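Local coordinates for protein Amuc_1100 (Akkermansia muciniphila, PDB 6KNY) that is of unknown function but is probably membrane-bound, and is seen here as a monomer without its transmembrane region, at residues 141-146 against 176-181; 203-208 against 268-273. All blocks are in the same frame, centred on the assembly; numbering follows the deposited sequence.

Contact 1. Residues 141-146 against 176-181; sequences KFIKVY and EIAFQG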
ATOM      1  N   LYS A 141     -12.764  -0.812  10.783  0.51 33.97           N
ATOM      2  CA  LYS A 141     -13.032  -0.034   9.578  0.51 33.60           C
ATOM      3  C   LYS A 141     -11.724   0.359   8.914  0.51 32.82           C
ATOM      4  O   LYS A 141     -10.751   0.686   9.596  0.51 33.99           O
ATOM      5  CB  LYS A 141     -13.827   1.253   9.859  0.51 37.07           C
ATOM      6  CG  LYS A 141     -14.783   1.206  11.034  0.51 39.59           C
ATOM      7  CD  LYS A 141     -15.614   2.461  11.116  0.51 39.53           C
ATOM      8  CE  LYS A 141     -16.614   2.349  12.254  0.51 41.98           C
ATOM      9  NZ  LYS A 141     -17.425   3.580  12.419  0.51 43.09           N
ATOM     10  N   PHE A 142     -11.723   0.326   7.584  1.00 32.82           N
ATOM     11  CA  PHE A 142     -10.768   1.064   6.765  1.00 30.84           C
ATOM     12  C   PHE A 142     -11.423   2.391   6.401  1.00 33.45           C
ATOM     13  O   PHE A 142     -12.528   2.409   5.843  1.00 35.02           O
ATOM     14  CB  PHE A 142     -10.394   0.298   5.494  1.00 31.14           C
ATOM     15  CG  PHE A 142      -9.527  -0.907   5.729  1.00 35.70           C
ATOM     16  CD1 PHE A 142      -8.206  -0.760   6.119  1.00 34.83           C
ATOM     17  CD2 PHE A 142     -10.027  -2.192   5.527  1.00 35.94           C
ATOM     18  CE1 PHE A 142      -7.392  -1.877   6.322  1.00 37.71           C
ATOM     19  CE2 PHE A 142      -9.224  -3.307   5.727  1.00 36.57           C
ATOM     20  CZ  PHE A 142      -7.907  -3.153   6.124  1.00 38.83           C
ATOM     21  N   ILE A 143     -10.771   3.495   6.737  1.00 30.15           N
ATOM     22  CA  ILE A 143     -11.353   4.815   6.548  1.00 27.93           C
ATOM     23  C   ILE A 143     -10.865   5.454   5.253  1.00 29.35           C
ATOM     24  O   ILE A 143     -11.639   6.089   4.535  1.00 26.17           O
ATOM     25  CB  ILE A 143     -11.040   5.704   7.774  1.00 29.78           C
ATOM     26  CG1 ILE A 143     -11.695   5.123   9.023  1.00 30.73           C
ATOM     27  CG2 ILE A 143     -11.509   7.164   7.532  1.00 32.65           C
ATOM     28  CD1 ILE A 143     -11.266   5.793  10.323  1.00 32.45           C
ATOM     29  N   LYS A 144      -9.584   5.285   4.931  1.00 29.46           N
ATOM     30  CA  LYS A 144      -9.077   5.873   3.701  1.00 31.72           C
ATOM     31  C   LYS A 144      -7.767   5.196   3.315  1.00 28.10           C
ATOM     32  O   LYS A 144      -6.989   4.785   4.180  1.00 24.93           O
ATOM     33  CB  LYS A 144      -8.925   7.399   3.852  1.00 39.05           C
ATOM     34  CG  LYS A 144      -7.604   7.938   4.349  1.00 48.27           C
ATOM     35  CD  LYS A 144      -7.629   9.485   4.270  1.00 54.40           C
ATOM     36  CE  LYS A 144      -6.329  10.143   4.772  1.00 61.74           C
ATOM     37  NZ  LYS A 144      -6.498  11.583   5.200  1.00 62.41           N
ATOM     38  N   VAL A 145      -7.575   5.019   2.010  1.00 27.90           N
ATOM     39  CA  VAL A 145      -6.272   4.718   1.428  1.00 26.72           C
ATOM     40  C   VAL A 145      -6.045   5.810   0.398  1.00 26.02           C
ATOM     41  O   VAL A 145      -6.695   5.825  -0.654  1.00 26.21           O
ATOM     42  CB  VAL A 145      -6.196   3.328   0.786  1.00 25.14           C
ATOM     43  CG1 VAL A 145      -4.786   3.088   0.243  1.00 23.98           C
ATOM     44  CG2 VAL A 145      -6.580   2.252   1.803  1.00 26.10           C
ATOM     45  N   TYR A 146      -5.137   6.729   0.694  1.00 26.89           N
ATOM     46  CA  TYR A 146      -4.924   7.904  -0.134  1.00 27.46           C
ATOM     47  C   TYR A 146      -3.504   7.865  -0.681  1.00 27.31           C
ATOM     48  O   TYR A 146      -2.546   7.732   0.089  1.00 24.61           O
ATOM     49  CB  TYR A 146      -5.158   9.181   0.671  1.00 28.86           C
ATOM     50  CG  TYR A 146      -4.570  10.393   0.002  1.00 30.49           C
ATOM     51  CD1 TYR A 146      -5.144  10.921  -1.152  1.00 32.03           C
ATOM     52  CD2 TYR A 146      -3.435  11.002   0.513  1.00 33.53           C
ATOM     53  CE1 TYR A 146      -4.593  12.029  -1.777  1.00 35.16           C
ATOM     54  CE2 TYR A 146      -2.882  12.110  -0.103  1.00 37.04           C
ATOM     55  CZ  TYR A 146      -3.468  12.616  -1.245  1.00 34.63           C
ATOM     56  OH  TYR A 146      -2.928  13.712  -1.850  1.00 40.66           O
ATOM     57  N   GLU A 176      -1.083   7.373   2.413  1.00 24.99           N
ATOM     58  CA  GLU A 176      -1.647   7.514   3.748  1.00 29.10           C
ATOM     59  C   GLU A 176      -2.726   6.463   3.920  1.00 24.71           C
ATOM     60  O   GLU A 176      -3.517   6.230   3.005  1.00 26.40           O
ATOM     61  CB  GLU A 176      -2.294   8.892   3.965  1.00 32.76           C
ATOM     62  CG  GLU A 176      -1.431  10.095   3.663  1.00 41.75           C
ATOM     63  CD  GLU A 176      -2.207  11.402   3.892  1.00 47.93           C
ATOM     64  OE1 GLU A 176      -3.258  11.366   4.573  1.00 49.94           O
ATOM     65  OE2 GLU A 176      -1.778  12.453   3.372  1.00 50.58           O
ATOM     66  N   ILE A 177      -2.791   5.868   5.100  1.00 26.07           N
ATOM     67  CA  ILE A 177      -3.863   4.944   5.433  1.00 28.01           C
ATOM     68  C   ILE A 177      -4.470   5.368   6.762  1.00 30.47           C
ATOM     69  O   ILE A 177      -3.747   5.686   7.715  1.00 29.70           O
ATOM     70  CB  ILE A 177      -3.373   3.488   5.491  1.00 31.92           C
ATOM     71  CG1 ILE A 177      -2.668   3.120   4.179  1.00 33.08           C
ATOM     72  CG2 ILE A 177      -4.540   2.555   5.777  1.00 32.14           C
ATOM     73  CD1 ILE A 177      -2.292   1.654   4.072  1.00 37.43           C
ATOM     74  N   ALA A 178      -5.798   5.397   6.813  1.00 28.36           N
ATOM     75  CA  ALA A 178      -6.539   5.665   8.030  1.00 28.43           C
ATOM     76  C   ALA A 178      -7.404   4.446   8.314  1.00 28.96           C
ATOM     77  O   ALA A 178      -8.042   3.903   7.399  1.00 25.81           O
ATOM     78  CB  ALA A 178      -7.400   6.924   7.884  1.00 29.18           C
ATOM     79  N   PHE A 179      -7.395   3.998   9.563  1.00 27.01           N
ATOM     80  CA  PHE A 179      -8.227   2.875   9.967  1.00 28.59           C
ATOM     81  C   PHE A 179      -8.555   3.050  11.438  1.00 32.19           C
ATOM     82  O   PHE A 179      -8.058   3.972  12.097  1.00 27.40           O
ATOM     83  CB  PHE A 179      -7.547   1.522   9.721  1.00 26.42           C
ATOM     84  CG  PHE A 179      -6.159   1.413  10.304  1.00 25.62           C
ATOM     85  CD1 PHE A 179      -5.966   1.052  11.626  1.00 27.82           C
ATOM     86  CD2 PHE A 179      -5.044   1.659   9.516  1.00 27.80           C
ATOM     87  CE1 PHE A 179      -4.682   0.940  12.158  1.00 28.57           C
ATOM     88  CE2 PHE A 179      -3.763   1.550  10.027  1.00 28.33           C
ATOM     89  CZ  PHE A 179      -3.577   1.190  11.360  1.00 27.58           C
ATOM     90  N   GLN A 180      -9.402   2.157  11.946  1.00 34.10           N
ATOM     91  CA  GLN A 180      -9.765   2.209  13.349  1.00 35.34           C
ATOM     92  C   GLN A 180     -10.154   0.823  13.828  1.00 31.94           C
ATOM     93  O   GLN A 180     -10.613  -0.018  13.051  1.00 33.23           O
ATOM     94  CB  GLN A 180     -10.898   3.222  13.604  1.00 39.08           C
ATOM     95  CG  GLN A 180     -12.278   2.781  13.198  1.00 45.71           C
ATOM     96  CD  GLN A 180     -13.378   3.528  13.978  1.00 52.07           C
ATOM     97  OE1 GLN A 180     -13.549   3.322  15.181  1.00 58.38           O
ATOM     98  NE2 GLN A 180     -14.109   4.399  13.293  1.00 57.92           N
ATOM     99  N   GLY A 181      -9.952   0.593  15.118  1.00 34.05           N
ATOM    100  CA  GLY A 181     -10.294  -0.675  15.730  1.00 32.24           C
ATOM    101  C   GLY A 181      -9.991  -0.591  17.204  1.00 37.36           C
ATOM    102  O   GLY A 181      -9.609   0.468  17.718  1.00 35.56           O
TER

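Contact 2. Residues 203-208 against 268-273; sequences VNSIRI and QVSLNL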
ATOM      1  N   VAL A 203       7.856   4.739   7.879  1.00 24.71           N
ATOM      2  CA  VAL A 203       6.831   5.559   8.522  1.00 23.60           C
ATOM      3  C   VAL A 203       7.306   7.005   8.508  1.00 21.76           C
ATOM      4  O   VAL A 203       8.265   7.362   9.199  1.00 24.82           O
ATOM      5  CB  VAL A 203       6.532   5.088   9.950  1.00 25.52           C
ATOM      6  CG1 VAL A 203       5.595   6.077  10.652  1.00 28.33           C
ATOM      7  CG2 VAL A 203       5.919   3.693   9.934  1.00 27.83           C
ATOM      8  N   ASN A 204       6.643   7.833   7.705  1.00 19.32           N
ATOM      9  CA  ASN A 204       6.905   9.264   7.724  1.00 20.09           C
ATOM     10  C   ASN A 204       6.288   9.914   8.956  1.00 20.77           C
ATOM     11  O   ASN A 204       6.942  10.713   9.638  1.00 22.63           O
ATOM     12  CB  ASN A 204       6.376   9.903   6.447  1.00 22.35           C
ATOM     13  CG  ASN A 204       6.604  11.388   6.410  1.00 24.83           C
ATOM     14  OD1 ASN A 204       7.743  11.862   6.543  1.00 27.89           O
ATOM     15  ND2 ASN A 204       5.527  12.138   6.243  1.00 24.03           N
ATOM     16  N   SER A 205       5.035   9.586   9.267  1.00 20.75           N
ATOM     17  CA  SER A 205       4.385  10.156  10.444  1.00 23.57           C
ATOM     18  C   SER A 205       3.181   9.291  10.781  1.00 23.00           C
ATOM     19  O   SER A 205       2.711   8.514   9.949  1.00 23.25           O
ATOM     20  CB  SER A 205       3.965  11.616  10.222  1.00 23.80           C
ATOM     21  OG  SER A 205       2.910  11.712   9.285  1.00 30.26           O
ATOM     22  N   ILE A 206       2.689   9.431  12.011  1.00 23.29           N
ATOM     23  CA  ILE A 206       1.521   8.674  12.457  1.00 24.45           C
ATOM     24  C   ILE A 206       0.765   9.501  13.492  1.00 25.92           C
ATOM     25  O   ILE A 206       1.374  10.241  14.268  1.00 24.71           O
ATOM     26  CB  ILE A 206       1.907   7.291  13.024  1.00 24.89           C
ATOM     27  CG1 ILE A 206       0.631   6.478  13.335  1.00 25.95           C
ATOM     28  CG2 ILE A 206       2.826   7.415  14.258  1.00 24.39           C
ATOM     29  CD1 ILE A 206       0.894   4.994  13.551  1.00 26.71           C
ATOM     30  N   ARG A 207      -0.569   9.411  13.465  1.00 26.57           N
ATOM     31  CA  ARG A 207      -1.422   9.937  14.524  1.00 27.95           C
ATOM     32  C   ARG A 207      -2.272   8.791  15.054  1.00 28.38           C
ATOM     33  O   ARG A 207      -2.847   8.018  14.270  1.00 27.39           O
ATOM     34  CB  ARG A 207      -2.299  11.105  14.032  1.00 34.00           C
ATOM     35  CG  ARG A 207      -3.028  11.884  15.173  1.00 44.17           C
ATOM     36  CD  ARG A 207      -3.849  13.111  14.680  1.00 56.98           C
ATOM     37  NE  ARG A 207      -3.155  13.929  13.679  1.00 71.74           N
ATOM     38  CZ  ARG A 207      -2.985  15.250  13.766  1.00 77.55           C
ATOM     39  NH1 ARG A 207      -2.336  15.911  12.812  1.00 71.68           N
ATOM     40  NH2 ARG A 207      -3.461  15.916  14.809  1.00 83.77           N
ATOM     41  N   ILE A 208      -2.312   8.668  16.381  1.00 26.96           N
ATOM     42  CA  ILE A 208      -3.103   7.670  17.101  1.00 30.07           C
ATOM     43  C   ILE A 208      -3.987   8.428  18.086  1.00 32.34           C
ATOM     44  O   ILE A 208      -3.486   9.244  18.871  1.00 33.99           O
ATOM     45  CB  ILE A 208      -2.205   6.662  17.836  1.00 31.84           C
ATOM     46  CG1 ILE A 208      -1.160   6.065  16.871  1.00 31.14           C
ATOM     47  CG2 ILE A 208      -3.037   5.555  18.479  1.00 30.45           C
ATOM     48  CD1 ILE A 208      -0.111   5.216  17.564  1.00 32.40           C
ATOM     49  N   GLN A 268      -3.967   7.122  11.698  1.00 29.07           N
ATOM     50  CA  GLN A 268      -3.681   7.673  10.418  1.00 28.52           C
ATOM     51  C   GLN A 268      -2.183   7.719  10.294  1.00 26.40           C
ATOM     52  O   GLN A 268      -1.508   8.352  11.069  1.00 23.07           O
ATOM     53  CB  GLN A 268      -4.296   9.020  10.201  1.00 36.11           C
ATOM     54  CG  GLN A 268      -4.248   9.365   8.741  1.00 52.95           C
ATOM     55  CD  GLN A 268      -5.060  10.574   8.372  1.00 60.70           C
ATOM     56  OE1 GLN A 268      -6.242  10.477   8.047  1.00 67.84           O
ATOM     57  NE2 GLN A 268      -4.426  11.726   8.412  1.00 61.37           N
ATOM     58  N   VAL A 269      -1.681   6.994   9.318  1.00 25.35           N
ATOM     59  CA  VAL A 269      -0.261   6.898   9.080  1.00 28.03           C
ATOM     60  C   VAL A 269       0.155   7.299   7.672  1.00 27.74           C
ATOM     61  O   VAL A 269      -0.517   6.986   6.728  1.00 24.65           O
ATOM     62  CB  VAL A 269       0.270   5.495   9.428  1.00 31.37           C
ATOM     63  CG1 VAL A 269      -0.385   4.439   8.589  1.00 35.91           C
ATOM     64  CG2 VAL A 269       1.755   5.429   9.230  1.00 34.14           C
ATOM     65  N   SER A 270       1.257   8.041   7.637  0.60 26.05           N
ATOM     66  CA  SER A 270       1.869   8.487   6.394  0.60 25.29           C
ATOM     67  C   SER A 270       3.063   7.587   6.121  0.60 24.17           C
ATOM     68  O   SER A 270       3.960   7.473   6.964  0.60 22.13           O
ATOM     69  CB  SER A 270       2.297   9.949   6.514  0.60 25.92           C
ATOM     70  OG  SER A 270       2.848  10.431   5.313  0.60 28.31           O
ATOM     71  N   LEU A 271       3.077   6.948   4.951  1.00 23.73           N
ATOM     72  CA  LEU A 271       4.109   5.985   4.625  1.00 24.56           C
ATOM     73  C   LEU A 271       4.853   6.410   3.370  1.00 25.44           C
ATOM     74  O   LEU A 271       4.312   7.120   2.511  1.00 25.24           O
ATOM     75  CB  LEU A 271       3.494   4.604   4.427  1.00 23.93           C
ATOM     76  CG  LEU A 271       2.721   4.077   5.648  1.00 25.39           C
ATOM     77  CD1 LEU A 271       1.799   2.945   5.232  1.00 26.33           C
ATOM     78  CD2 LEU A 271       3.673   3.609   6.739  1.00 26.29           C
ATOM     79  N   ASN A 272       6.114   5.999   3.286  1.00 23.48           N
ATOM     80  CA  ASN A 272       6.854   6.016   2.031  1.00 25.30           C
ATOM     81  C   ASN A 272       7.220   4.577   1.706  1.00 24.31           C
ATOM     82  O   ASN A 272       7.973   3.940   2.453  1.00 21.84           O
ATOM     83  CB  ASN A 272       8.093   6.898   2.115  1.00 30.12           C
ATOM     84  CG  ASN A 272       7.746   8.390   2.174  1.00 34.77           C
ATOM     85  OD1 ASN A 272       7.389   9.006   1.173  1.00 38.57           O
ATOM     86  ND2 ASN A 272       7.876   8.972   3.349  1.00 36.87           N
ATOM     87  N   LEU A 273       6.639   4.060   0.624  1.00 23.40           N
ATOM     88  CA  LEU A 273       7.068   2.792   0.046  1.00 21.51           C
ATOM     89  C   LEU A 273       8.401   3.014  -0.657  1.00 19.50           C
ATOM     90  O   LEU A 273       8.521   3.909  -1.498  1.00 19.75           O
ATOM     91  CB  LEU A 273       6.015   2.290  -0.940  1.00 21.64           C
ATOM     92  CG  LEU A 273       6.345   1.077  -1.822  1.00 23.18           C
ATOM     93  CD1 LEU A 273       6.567  -0.174  -0.967  1.00 22.30           C
ATOM     94  CD2 LEU A 273       5.248   0.872  -2.904  1.00 26.95           C
TER

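Contact 1. Residues 141-146 against 176-181
A classic beta bulge interrupts the antiparallel pairing of strands 141-146 and 176-181: Ile143 and Lys144 both stand opposite Ala178 and share its carbonyl. Ile143 N reaches Ala178 O at 2.8 Å and Lys144 N reaches it at 3.2 Å, from the same face of the carbonyl plane, the former 38° out of it. Beyond the bulge, regular pairing resumes, and Tyr146 and Glu176 exchange two backbone bonds. The small methyl of Ala178 suits this place, because Ile143 CB packs on its CB at 3.8 Å while Lys144 CG touches it at 3.7 Å. In the mixed sheet, strand 141-146 lies between strands 94-95 and 170-181; Phe142, Val145, Ile177 and Phe179 share its apolar face, where helix 117-134 covers Phe142 and Ile177. Polar side chains gather round Ala178 on the other face. Lys144, extended beyond CG, brings NZ to Glu176 OE1 at 3.3 Å, a salt bridge whose hydrogen bond is weak; the firmer bond of this ammonium goes to Gln268 OE1. Glu176 runs beside Tyr146, its CG at the ring edge and its carboxylate plane turned 75° from the ring. An alanine here would remove CG and the carboxylate, and is likely to leave Lys144 without its charged mate and the Tyr146 ring edge without CG beside it. Farther along, Gln180 OE1 is bound by Gln264.

Contact 2. Residues 203-208 against 268-273
Val203 straddles two neighbours on strand 268-273, its forked end set against the place where their side chains meet: CG1 touches Val269 CG2 at 4.1 Å, and CG2 touches Leu271 CD2 at 3.9 Å. With CG1 anti to the backbone N (chi1 173°), CG1 turns to Val269 and CG2 to Leu271. Ile206 continues this apolar side, laying CG1 against Val269 CB at 4.0 Å, so that Val269 is flanked by both residues; beta-branched residues suit such a place because their bulk sits close to the backbone. Between Val203 and Ile206 the chain turns a corner at Asn204, where a classic beta bulge sets Asn204 and Ser205 against Ser270. Ser270 O takes Asn204 N at 2.8 Å and, weakly, Ser205 N. On this polar side Asn204 CB lies 3.6 Å from Asn272 ND2, the two amide planes 71° apart. Past the corner the ladder is regular, with Arg207 N bound to Gln268 O at 2.8 Å. Strand 201-210 is the outermost strand at this end of the sheet, and strand 265-276 joins it to strand 170-181. Helix 183-194 places Ile193 against Val269 and Leu271, while Leu130 of helix 117-134 also reaches Leu271.

Both contacts are antiparallel pairings in one sheet, joined because strands 170-181 and 265-276 are neighbours: Ile177 O lies 2.9 Å from Val269 N, a probable hydrogen bond, and Gln268 of contact 2 is reached by side chains of contact 1. Contact 1 is partly buried, with six of its eleven touching residues inside the protein. Contact 2, involving an outermost strand of this chain, is mostly superficial, and only Val269 and Leu271 among its touching residues are buried. Each contains a classic bulge, but contact 1 adds a lysine-glutamate pair and sets two phenylalanines on the helix-covered face, whereas the small serines and asparagines of contact 2 suit the sheet edge. Their centres are about 11 Å apart.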